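Local structure of putative sugar ABC transport system, substrate-binding protein (Bordetella parapertussis, 5IX8) at residues 140-145 / 198-203; 193-198 / 222-227; 204-209 / 226-231. The protein probably binds a sugar in the periplasm and delivers it to the membrane components of an ABC transporter. All blocks are in the same frame, centred on the assembly; numbering follows the deposited sequence. Where two conformers were deposited one is given.

Contact 1: 140-145 / 198-203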
loop_
_atom_site.group_PDB
_atom_site.type_symbol
_atom_site.label_atom_id
_atom_site.label_comp_id
_atom_site.label_asym_id
_atom_site.label_seq_id
_atom_site.Cartn_x
_atom_site.Cartn_y
_atom_site.Cartn_z
ATOM N N GLY A 140 5.423 -28.887 1.427
ATOM C CA GLY A 140 4.449 -29.938 1.266
ATOM C C GLY A 140 3.009 -29.576 1.606
ATOM O O GLY A 140 2.105 -30.392 1.362
ATOM N N LYS A 141 2.749 -28.383 2.123
ATOM C CA LYS A 141 1.416 -28.052 2.612
ATOM C C LYS A 141 0.706 -27.122 1.642
ATOM O O LYS A 141 1.340 -26.372 0.898
ATOM C CB LYS A 141 1.481 -27.398 3.991
ATOM C CG LYS A 141 2.268 -28.231 5.004
ATOM C CD LYS A 141 2.247 -27.634 6.400
ATOM C CE LYS A 141 2.879 -28.639 7.384
ATOM N NZ LYS A 141 2.946 -28.130 8.777
ATOM N N GLN A 142 -0.626 -27.179 1.666
ATOM C CA GLN A 142 -1.445 -26.446 0.711
ATOM C C GLN A 142 -1.794 -25.049 1.202
ATOM O O GLN A 142 -2.140 -24.847 2.371
ATOM C CB GLN A 142 -2.722 -27.211 0.389
ATOM C CG GLN A 142 -2.443 -28.493 -0.341
ATOM C CD GLN A 142 -3.716 -29.246 -0.700
ATOM O OE1 GLN A 142 -4.779 -28.646 -0.864
ATOM N NE2 GLN A 142 -3.610 -30.572 -0.822
ATOM N N VAL A 143 -1.737 -24.098 0.274
ATOM C CA VAL A 143 -1.917 -22.680 0.535
ATOM C C VAL A 143 -3.014 -22.164 -0.393
ATOM O O VAL A 143 -2.872 -22.229 -1.625
ATOM C CB VAL A 143 -0.611 -21.896 0.291
ATOM C CG1 VAL A 143 -0.822 -20.390 0.581
ATOM C CG2 VAL A 143 0.568 -22.485 1.137
ATOM N N ILE A 144 -4.099 -21.650 0.186
ATOM C CA ILE A 144 -5.118 -20.945 -0.591
ATOM C C ILE A 144 -4.596 -19.561 -0.936
ATOM O O ILE A 144 -4.125 -18.830 -0.044
ATOM C CB ILE A 144 -6.420 -20.834 0.211
ATOM C CG1 ILE A 144 -7.134 -22.187 0.281
ATOM C CG2 ILE A 144 -7.322 -19.735 -0.393
ATOM C CD1 ILE A 144 -8.111 -22.326 1.482
ATOM N N VAL A 145 -4.726 -19.169 -2.209
ATOM C CA VAL A 145 -4.316 -17.846 -2.672
ATOM C C VAL A 145 -5.565 -17.030 -2.997
ATOM O O VAL A 145 -6.363 -17.425 -3.853
ATOM C CB VAL A 145 -3.382 -17.925 -3.889
ATOM C CG1 VAL A 145 -3.069 -16.504 -4.395
ATOM C CG2 VAL A 145 -2.069 -18.705 -3.548
ATOM N N THR A 198 -10.839 -26.446 -0.982
ATOM C CA THR A 198 -9.460 -26.834 -0.678
ATOM C C THR A 198 -9.420 -27.365 0.750
ATOM O O THR A 198 -8.836 -26.759 1.652
ATOM C CB THR A 198 -8.517 -25.650 -0.877
ATOM O OG1 THR A 198 -8.989 -24.829 -1.965
ATOM C CG2 THR A 198 -7.127 -26.116 -1.211
ATOM N N PRO A 199 -10.042 -28.514 0.988
ATOM C CA PRO A 199 -10.195 -28.991 2.377
ATOM C C PRO A 199 -8.877 -29.230 3.092
ATOM O O PRO A 199 -8.850 -29.235 4.332
ATOM C CB PRO A 199 -10.983 -30.295 2.213
ATOM C CG PRO A 199 -10.717 -30.697 0.777
ATOM C CD PRO A 199 -10.621 -29.443 0.002
ATOM N N ASP A 200 -7.787 -29.448 2.369
ATOM C CA ASP A 200 -6.524 -29.745 3.024
ATOM C C ASP A 200 -5.643 -28.513 3.197
ATOM O O ASP A 200 -4.540 -28.629 3.741
ATOM C CB ASP A 200 -5.773 -30.843 2.240
ATOM C CG ASP A 200 -6.530 -32.170 2.214
ATOM O OD1 ASP A 200 -7.327 -32.442 3.141
ATOM O OD2 ASP A 200 -6.333 -32.943 1.265
ATOM N N ALA A 201 -6.099 -27.330 2.776
ATOM C CA ALA A 201 -5.271 -26.139 2.941
ATOM C C ALA A 201 -4.984 -25.838 4.414
ATOM O O ALA A 201 -5.858 -25.973 5.282
ATOM C CB ALA A 201 -5.966 -24.927 2.310
ATOM N N GLU A 202 -3.758 -25.375 4.693
ATOM C CA GLU A 202 -3.372 -25.002 6.051
ATOM C C GLU A 202 -3.015 -23.528 6.156
ATOM O O GLU A 202 -2.745 -23.038 7.260
ATOM C CB GLU A 202 -2.198 -25.861 6.527
ATOM C CG GLU A 202 -2.661 -27.291 6.780
ATOM C CD GLU A 202 -1.543 -28.220 7.158
ATOM O OE1 GLU A 202 -1.101 -28.181 8.322
ATOM O OE2 GLU A 202 -1.094 -28.987 6.293
ATOM N N TYR A 203 -3.039 -22.808 5.042
ATOM C CA TYR A 203 -2.638 -21.415 4.993
ATOM C C TYR A 203 -3.537 -20.709 4.011
ATOM O O TYR A 203 -4.054 -21.332 3.084
ATOM C CB TYR A 203 -1.214 -21.255 4.498
ATOM C CG TYR A 203 -0.201 -21.889 5.390
ATOM C CD1 TYR A 203 0.290 -21.204 6.483
ATOM C CD2 TYR A 203 0.286 -23.165 5.140
ATOM C CE1 TYR A 203 1.249 -21.779 7.325
ATOM C CE2 TYR A 203 1.256 -23.752 5.969
ATOM C CZ TYR A 203 1.728 -23.045 7.058
ATOM O OH TYR A 203 2.680 -23.587 7.894
HETATM O O HOH W 1 -7.391 -29.503 -0.468
HETATM O O HOH W 2 -1.898 -28.970 3.622
#
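Lys141 runs past the carboxylate of Glu202 to the edge of the Tyr203 ring: in one of its two conformers CD lies 3.6 Å from Glu202 OE2 and also meets the ring edge near CE2. In this conformer the two charges stay beyond salt-bridge distance, so any attraction is probably loose. Gln142 grips through its backbone. Its O accepts a nearly straight bond from Glu202 N (2.9 Å, 166° at the hydrogen) and a weak one from Tyr203 N. Its side chain runs out extended over the turn, where OE1 lies against Thr198 CG2 and the amide passes Asp200 CB with its plane 67° from that of the carboxylate. One water links Gln142 OE1 to Asp200 N; a second is shared by Gln142 N, Asp200 O and Glu202 OE2. The type I turn from Thr198 to Ala201 leads from helix 184-197 into strand 201-205, the parallel neighbour of strand 142-145 in the alpha/beta lobe of this periplasmic binding protein. Val143 pairs with Tyr203 on the face covered by Leu133 of helix 122-135, Val143 CG1 and CG2 each 4.0 Å from Tyr203 CB; Tyr203 OH is hydrogen-bonded to Asp136 OD2. Ile144 N donates to Tyr203 O at 2.9 Å. With CG1 anti to the carbonyl carbon (chi1 -73°), Ile144 presses CD1 tightly on Ala201 CB, 3.5 Å away, and slides past Thr198 CB.

Contact 2: 193-198 / 222-227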
loop_
_atom_site.group_PDB
_atom_site.type_symbol
_atom_site.label_atom_id
_atom_site.label_comp_id
_atom_site.label_asym_id
_atom_site.label_seq_id
_atom_site.Cartn_x
_atom_site.Cartn_y
_atom_site.Cartn_z
ATOM N N ASP A 193 -15.475 -19.824 0.022
ATOM C CA ASP A 193 -15.542 -20.684 -1.146
ATOM C C ASP A 193 -14.269 -21.524 -1.294
ATOM O O ASP A 193 -14.334 -22.751 -1.492
ATOM C CB ASP A 193 -15.761 -19.771 -2.348
ATOM C CG ASP A 193 -15.839 -20.500 -3.632
ATOM O OD1 ASP A 193 -16.874 -21.140 -3.879
ATOM O OD2 ASP A 193 -14.874 -20.389 -4.416
ATOM N N LEU A 194 -13.092 -20.888 -1.160
ATOM C CA LEU A 194 -11.858 -21.647 -1.372
ATOM C C LEU A 194 -11.559 -22.616 -0.231
ATOM O O LEU A 194 -10.981 -23.681 -0.497
ATOM C CB LEU A 194 -10.668 -20.710 -1.618
ATOM C CG LEU A 194 -10.758 -20.115 -3.033
ATOM C CD1 LEU A 194 -9.986 -18.767 -3.116
ATOM C CD2 LEU A 194 -10.277 -21.130 -4.085
ATOM N N LEU A 195 -11.992 -22.325 1.013
ATOM C CA LEU A 195 -11.808 -23.323 2.084
ATOM C C LEU A 195 -12.617 -24.575 1.796
ATOM O O LEU A 195 -12.157 -25.704 2.045
ATOM C CB LEU A 195 -12.217 -22.753 3.454
ATOM C CG LEU A 195 -11.259 -21.738 4.081
ATOM C CD1 LEU A 195 -11.990 -21.012 5.190
ATOM C CD2 LEU A 195 -10.012 -22.454 4.589
HETATM N N MSE A 196 -13.833 -24.397 1.286
HETATM C CA MSE A 196 -14.664 -25.547 0.960
HETATM C C MSE A 196 -14.012 -26.360 -0.172
HETATM O O MSE A 196 -14.014 -27.593 -0.162
HETATM C CB MSE A 196 -16.081 -25.103 0.559
HETATM C CG MSE A 196 -17.026 -26.282 0.312
HETATM SE SE MSE A 196 -18.793 -25.632 0.017
HETATM C CE MSE A 196 -18.646 -24.068 1.175
ATOM N N ARG A 197 -13.465 -25.659 -1.154
ATOM C CA ARG A 197 -12.878 -26.313 -2.324
ATOM C C ARG A 197 -11.488 -26.865 -2.068
ATOM O O ARG A 197 -10.989 -27.659 -2.886
ATOM C CB ARG A 197 -12.821 -25.314 -3.483
ATOM C CG ARG A 197 -14.229 -24.947 -3.978
ATOM C CD ARG A 197 -14.240 -23.612 -4.793
ATOM N NE ARG A 197 -13.366 -23.735 -5.954
ATOM C CZ ARG A 197 -12.881 -22.706 -6.644
ATOM N NH1 ARG A 197 -12.053 -22.942 -7.634
ATOM N NH2 ARG A 197 -13.211 -21.446 -6.334
ATOM N N THR A 198 -10.839 -26.446 -0.982
ATOM C CA THR A 198 -9.460 -26.834 -0.678
ATOM C C THR A 198 -9.420 -27.365 0.750
ATOM O O THR A 198 -8.836 -26.759 1.652
ATOM C CB THR A 198 -8.517 -25.650 -0.877
ATOM O OG1 THR A 198 -8.989 -24.829 -1.965
ATOM C CG2 THR A 198 -7.127 -26.116 -1.211
ATOM N N ALA A 222 -15.773 -21.528 9.524
ATOM C CA ALA A 222 -15.603 -22.912 9.071
ATOM C C ALA A 222 -14.874 -23.791 10.078
ATOM O O ALA A 222 -14.633 -24.965 9.785
ATOM C CB ALA A 222 -14.833 -22.949 7.742
ATOM N N ASN A 223 -14.484 -23.244 11.228
ATOM C CA ASN A 223 -13.678 -23.968 12.213
ATOM C C ASN A 223 -12.426 -24.581 11.590
ATOM O O ASN A 223 -12.047 -25.719 11.897
ATOM C CB ASN A 223 -14.511 -25.047 12.905
ATOM C CG ASN A 223 -15.635 -24.460 13.729
ATOM O OD1 ASN A 223 -16.790 -24.909 13.665
ATOM N ND2 ASN A 223 -15.317 -23.414 14.479
ATOM N N ARG A 224 -11.782 -23.831 10.700
ATOM C CA ARG A 224 -10.570 -24.283 10.022
ATOM C C ARG A 224 -9.361 -23.585 10.629
ATOM O O ARG A 224 -9.274 -22.346 10.585
ATOM C CB ARG A 224 -10.641 -23.998 8.514
ATOM C CG ARG A 224 -11.563 -24.950 7.744
ATOM C CD ARG A 224 -10.873 -26.293 7.431
ATOM N NE ARG A 224 -9.737 -26.144 6.511
ATOM C CZ ARG A 224 -9.865 -26.059 5.187
ATOM N NH1 ARG A 224 -11.103 -26.097 4.633
ATOM N NH2 ARG A 224 -8.772 -25.930 4.420
ATOM N N PRO A 225 -8.422 -24.321 11.166
ATOM C CA PRO A 225 -7.272 -23.699 11.833
ATOM C C PRO A 225 -6.215 -23.224 10.852
ATOM O O PRO A 225 -5.021 -23.446 11.078
ATOM C CB PRO A 225 -6.734 -24.833 12.714
ATOM C CG PRO A 225 -7.050 -26.082 11.887
ATOM C CD PRO A 225 -8.409 -25.797 11.247
ATOM N N VAL A 226 -6.617 -22.576 9.782
ATOM C CA VAL A 226 -5.635 -22.090 8.820
ATOM C C VAL A 226 -4.945 -20.862 9.386
ATOM O O VAL A 226 -5.534 -20.094 10.163
ATOM C CB VAL A 226 -6.274 -21.780 7.455
ATOM C CG1 VAL A 226 -6.778 -23.068 6.793
ATOM C CG2 VAL A 226 -7.411 -20.741 7.593
ATOM N N LYS A 227 -3.699 -20.661 8.957
ATOM C CA LYS A 227 -2.925 -19.477 9.303
ATOM C C LYS A 227 -2.965 -18.532 8.120
ATOM O O LYS A 227 -2.759 -18.960 6.980
ATOM C CB LYS A 227 -1.474 -19.822 9.644
ATOM C CG LYS A 227 -1.361 -20.735 10.843
ATOM C CD LYS A 227 0.074 -21.182 11.043
ATOM C CE LYS A 227 0.201 -21.877 12.379
ATOM N NZ LYS A 227 -0.275 -20.927 13.444
#
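The C-terminal end of helix 184-197 is tied here to the loop that leads from helix 209-221 into strand 227-231, in the alpha/beta lobe of a periplasmic binding protein. Arg224 makes the tie by hydrogen-bonding to carbonyls at the helix end. Its NH1 donates to Leu195 O at 2.8 Å and its NH2 to Thr198 O at 2.9 Å, so one guanidinium bridges the last turn and the first residue beyond it. The two bonds differ in approach. Leu195 O lies in the guanidinium plane, but NH1 comes from above the carbonyl plane, 44° out of it, and misses the lone pair. Thr198 O is met by a donor only moderately tilted from its carbonyl plane, and itself sits 21° out of the guanidinium plane. A third carbonyl, Ala201 O, also accepts from NH2. The C-terminal end of a helix dipole is partly negative and would probably favour a cationic guanidinium there.

Arg224 gets there by folding: its chain bends at chi2 (-81°) and chi3, turning the guanidinium back toward the helix. Leu195 supplies the apolar half of the contact. Its CD2 stands 3.6 Å above the guanidinium plane, over the centre of one face, while the two side chains run past each other in opposite directions. The same methyl touches Val226 CG1 at 4.0 Å, and CD1 reaches Ala222 CB, next to Asn223, whose positive phi marks the Schellman motif closing helix 209-221. Within the helix segment, Arg197 NH2 forms a salt bridge with Asp193 OD2, its guanidinium lying against Leu194 CD2. Thr198 turns its hydroxyl back onto the last turn, OG1 donating to Leu194 O at 2.7 Å.

Contact 3: 204-209 / 226-231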
loop_
_atom_site.group_PDB
_atom_site.type_symbol
_atom_site.label_atom_id
_atom_site.label_comp_id
_atom_site.label_asym_id
_atom_site.label_seq_id
_atom_site.Cartn_x
_atom_site.Cartn_y
_atom_site.Cartn_z
ATOM N N VAL A 204 -3.678 -19.392 4.195
ATOM C CA VAL A 204 -4.357 -18.528 3.230
ATOM C C VAL A 204 -3.478 -17.307 3.017
ATOM O O VAL A 204 -3.048 -16.666 3.987
ATOM C CB VAL A 204 -5.762 -18.087 3.695
ATOM C CG1 VAL A 204 -6.423 -17.170 2.627
ATOM C CG2 VAL A 204 -6.651 -19.298 3.991
ATOM N N PHE A 205 -3.191 -16.995 1.763
ATOM C CA PHE A 205 -2.437 -15.795 1.430
ATOM C C PHE A 205 -3.393 -14.719 0.951
ATOM O O PHE A 205 -4.251 -14.994 0.115
ATOM C CB PHE A 205 -1.411 -16.087 0.340
ATOM C CG PHE A 205 -0.797 -14.858 -0.230
ATOM C CD1 PHE A 205 0.290 -14.260 0.400
ATOM C CD2 PHE A 205 -1.319 -14.289 -1.380
ATOM C CE1 PHE A 205 0.885 -13.116 -0.124
ATOM C CE2 PHE A 205 -0.764 -13.137 -1.897
ATOM C CZ PHE A 205 0.359 -12.542 -1.265
ATOM N N THR A 206 -3.230 -13.496 1.457
ATOM C CA THR A 206 -3.983 -12.323 1.022
ATOM C C THR A 206 -3.017 -11.155 0.908
ATOM O O THR A 206 -2.036 -11.076 1.674
ATOM C CB THR A 206 -5.101 -11.919 2.017
ATOM O OG1 THR A 206 -4.502 -11.407 3.224
ATOM C CG2 THR A 206 -6.057 -13.095 2.344
ATOM N N PRO A 207 -3.292 -10.198 0.014
ATOM C CA PRO A 207 -2.346 -9.096 -0.165
ATOM C C PRO A 207 -2.630 -7.862 0.655
ATOM O O PRO A 207 -1.752 -6.990 0.673
ATOM C CB PRO A 207 -2.485 -8.778 -1.663
ATOM C CG PRO A 207 -4.018 -8.994 -1.917
ATOM C CD PRO A 207 -4.221 -10.306 -1.127
ATOM N N VAL A 208 -3.807 -7.734 1.292
ATOM C CA VAL A 208 -4.207 -6.480 1.939
ATOM C C VAL A 208 -5.085 -6.763 3.143
ATOM O O VAL A 208 -5.763 -7.796 3.221
ATOM C CB VAL A 208 -4.973 -5.520 0.995
ATOM C CG1 VAL A 208 -4.178 -5.185 -0.210
ATOM C CG2 VAL A 208 -6.321 -6.131 0.580
ATOM N N THR A 209 -5.085 -5.802 4.075
ATOM C CA THR A 209 -5.799 -5.850 5.346
ATOM C C THR A 209 -7.187 -6.469 5.270
ATOM O O THR A 209 -7.485 -7.439 5.968
ATOM C CB THR A 209 -5.945 -4.433 5.922
ATOM O OG1 THR A 209 -4.708 -3.726 5.838
ATOM C CG2 THR A 209 -6.406 -4.517 7.361
ATOM N N VAL A 226 -6.617 -22.576 9.782
ATOM C CA VAL A 226 -5.635 -22.090 8.820
ATOM C C VAL A 226 -4.945 -20.862 9.386
ATOM O O VAL A 226 -5.534 -20.094 10.163
ATOM C CB VAL A 226 -6.274 -21.780 7.455
ATOM C CG1 VAL A 226 -6.778 -23.068 6.793
ATOM C CG2 VAL A 226 -7.411 -20.741 7.593
ATOM N N LYS A 227 -3.699 -20.661 8.957
ATOM C CA LYS A 227 -2.925 -19.477 9.303
ATOM C C LYS A 227 -2.965 -18.532 8.120
ATOM O O LYS A 227 -2.759 -18.960 6.980
ATOM C CB LYS A 227 -1.474 -19.822 9.644
ATOM C CG LYS A 227 -1.361 -20.735 10.843
ATOM C CD LYS A 227 0.074 -21.182 11.043
ATOM C CE LYS A 227 0.201 -21.877 12.379
ATOM N NZ LYS A 227 -0.275 -20.927 13.444
ATOM N N VAL A 228 -3.206 -17.257 8.390
ATOM C CA VAL A 228 -3.410 -16.259 7.342
ATOM C C VAL A 228 -2.188 -15.357 7.263
ATOM O O VAL A 228 -1.598 -15.003 8.292
ATOM C CB VAL A 228 -4.704 -15.453 7.589
ATOM C CG1 VAL A 228 -4.890 -14.362 6.521
ATOM C CG2 VAL A 228 -5.890 -16.418 7.621
ATOM N N LEU A 229 -1.773 -15.050 6.035
ATOM C CA LEU A 229 -0.749 -14.062 5.734
ATOM C C LEU A 229 -1.431 -12.882 5.089
ATOM O O LEU A 229 -2.325 -13.058 4.250
ATOM C CB LEU A 229 0.303 -14.621 4.768
ATOM C CG LEU A 229 1.110 -15.776 5.373
ATOM C CD1 LEU A 229 0.546 -17.102 4.970
ATOM C CD2 LEU A 229 2.574 -15.666 4.996
ATOM N N THR A 230 -0.999 -11.685 5.458
ATOM C CA THR A 230 -1.621 -10.506 4.894
ATOM C C THR A 230 -0.644 -9.341 4.994
ATOM O O THR A 230 0.536 -9.514 5.313
ATOM C CB THR A 230 -2.949 -10.240 5.615
ATOM O OG1 THR A 230 -3.729 -9.272 4.893
ATOM C CG2 THR A 230 -2.696 -9.746 7.020
ATOM N N SER A 231 -1.143 -8.140 4.691
ATOM C CA SER A 231 -0.291 -6.973 4.642
ATOM C C SER A 231 -1.058 -5.771 5.161
ATOM O O SER A 231 -2.276 -5.693 5.012
ATOM C CB SER A 231 0.203 -6.750 3.207
ATOM O OG SER A 231 1.160 -5.704 3.176
#
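Thr206 and Thr230 face each other with their hydroxyls, Thr230 OG1 donating to Thr206 OG1 at 2.8 Å. Thr206 OG1 in turn donates to Leu229 O, 2.9 Å away, in the carbonyl plane and on a lone pair. The torsion of Thr206 (chi1 69°) sets OG1 between backbone N and carbonyl carbon, within reach of both partners, while Thr230 holds its OG1 anti to the backbone N (chi1 -167°). Leu229 O is gripped twice by one residue, since Thr206 N donates to it as well, tilted from the carbonyl plane; this pair of bonds should fix the rotation of the threonine. Beyond it the backbone bonding stops although the chains stay close: Ser231 N is buried without a partner, and Ser231 CB lies against Pro207 O. The hydroxyl of Ser231 turns to Glu252, and that of Thr209 to Ala232 O.

Strands 201-205 and 227-231, joined by helix 209-221, form a beta-alpha-beta unit of the sheet, and their parallel pairing is regular at its start. Val204 N donates to Lys227 O, and Leu229 N meets Val204 O almost head-on (2.9 Å, 171° at the hydrogen). Val204 and Val228 point to the face packed by helix 209-221. There, Val204 CG2 meets Val226 CG2 at 4.0 Å, the two side chains crossing at a slant, and Val204 CB lies 4.3 Å from Val228 CG2. Phe205 and Leu229 point to the other face, against Leu129 of helix 122-135. The Phe205 ring stands obliquely to Leu229, its CD1 4.4 Å from Leu229 CB, and stacks on Phe162 of helix 154-168.

In the fold
From the N terminus, strand 142-145 comes first. Contact 1 closes a long excursion, just over half of it helical, that includes helices 154-168 and 184-197, by bringing residues 198-203 alongside that strand. Contact 2 starts inside this excursion, on helix 184-197, and ends beyond it at 222-227, so contacts 1 and 2 cross and share Thr198. Contact 3 opens after contact 1 has closed and spans helix 209-221 and the loop after it; the second segments of contacts 2 and 3 overlap at Val226 and Lys227, so neither nests cleanly in the other. Contacts 1 and 3 use successive parts of strand 201-205, with strands 142-145 and 227-231 as its two neighbours in one sheet. Contact 2 ties the helix preceding strand 201-205 to the entry of the next strand.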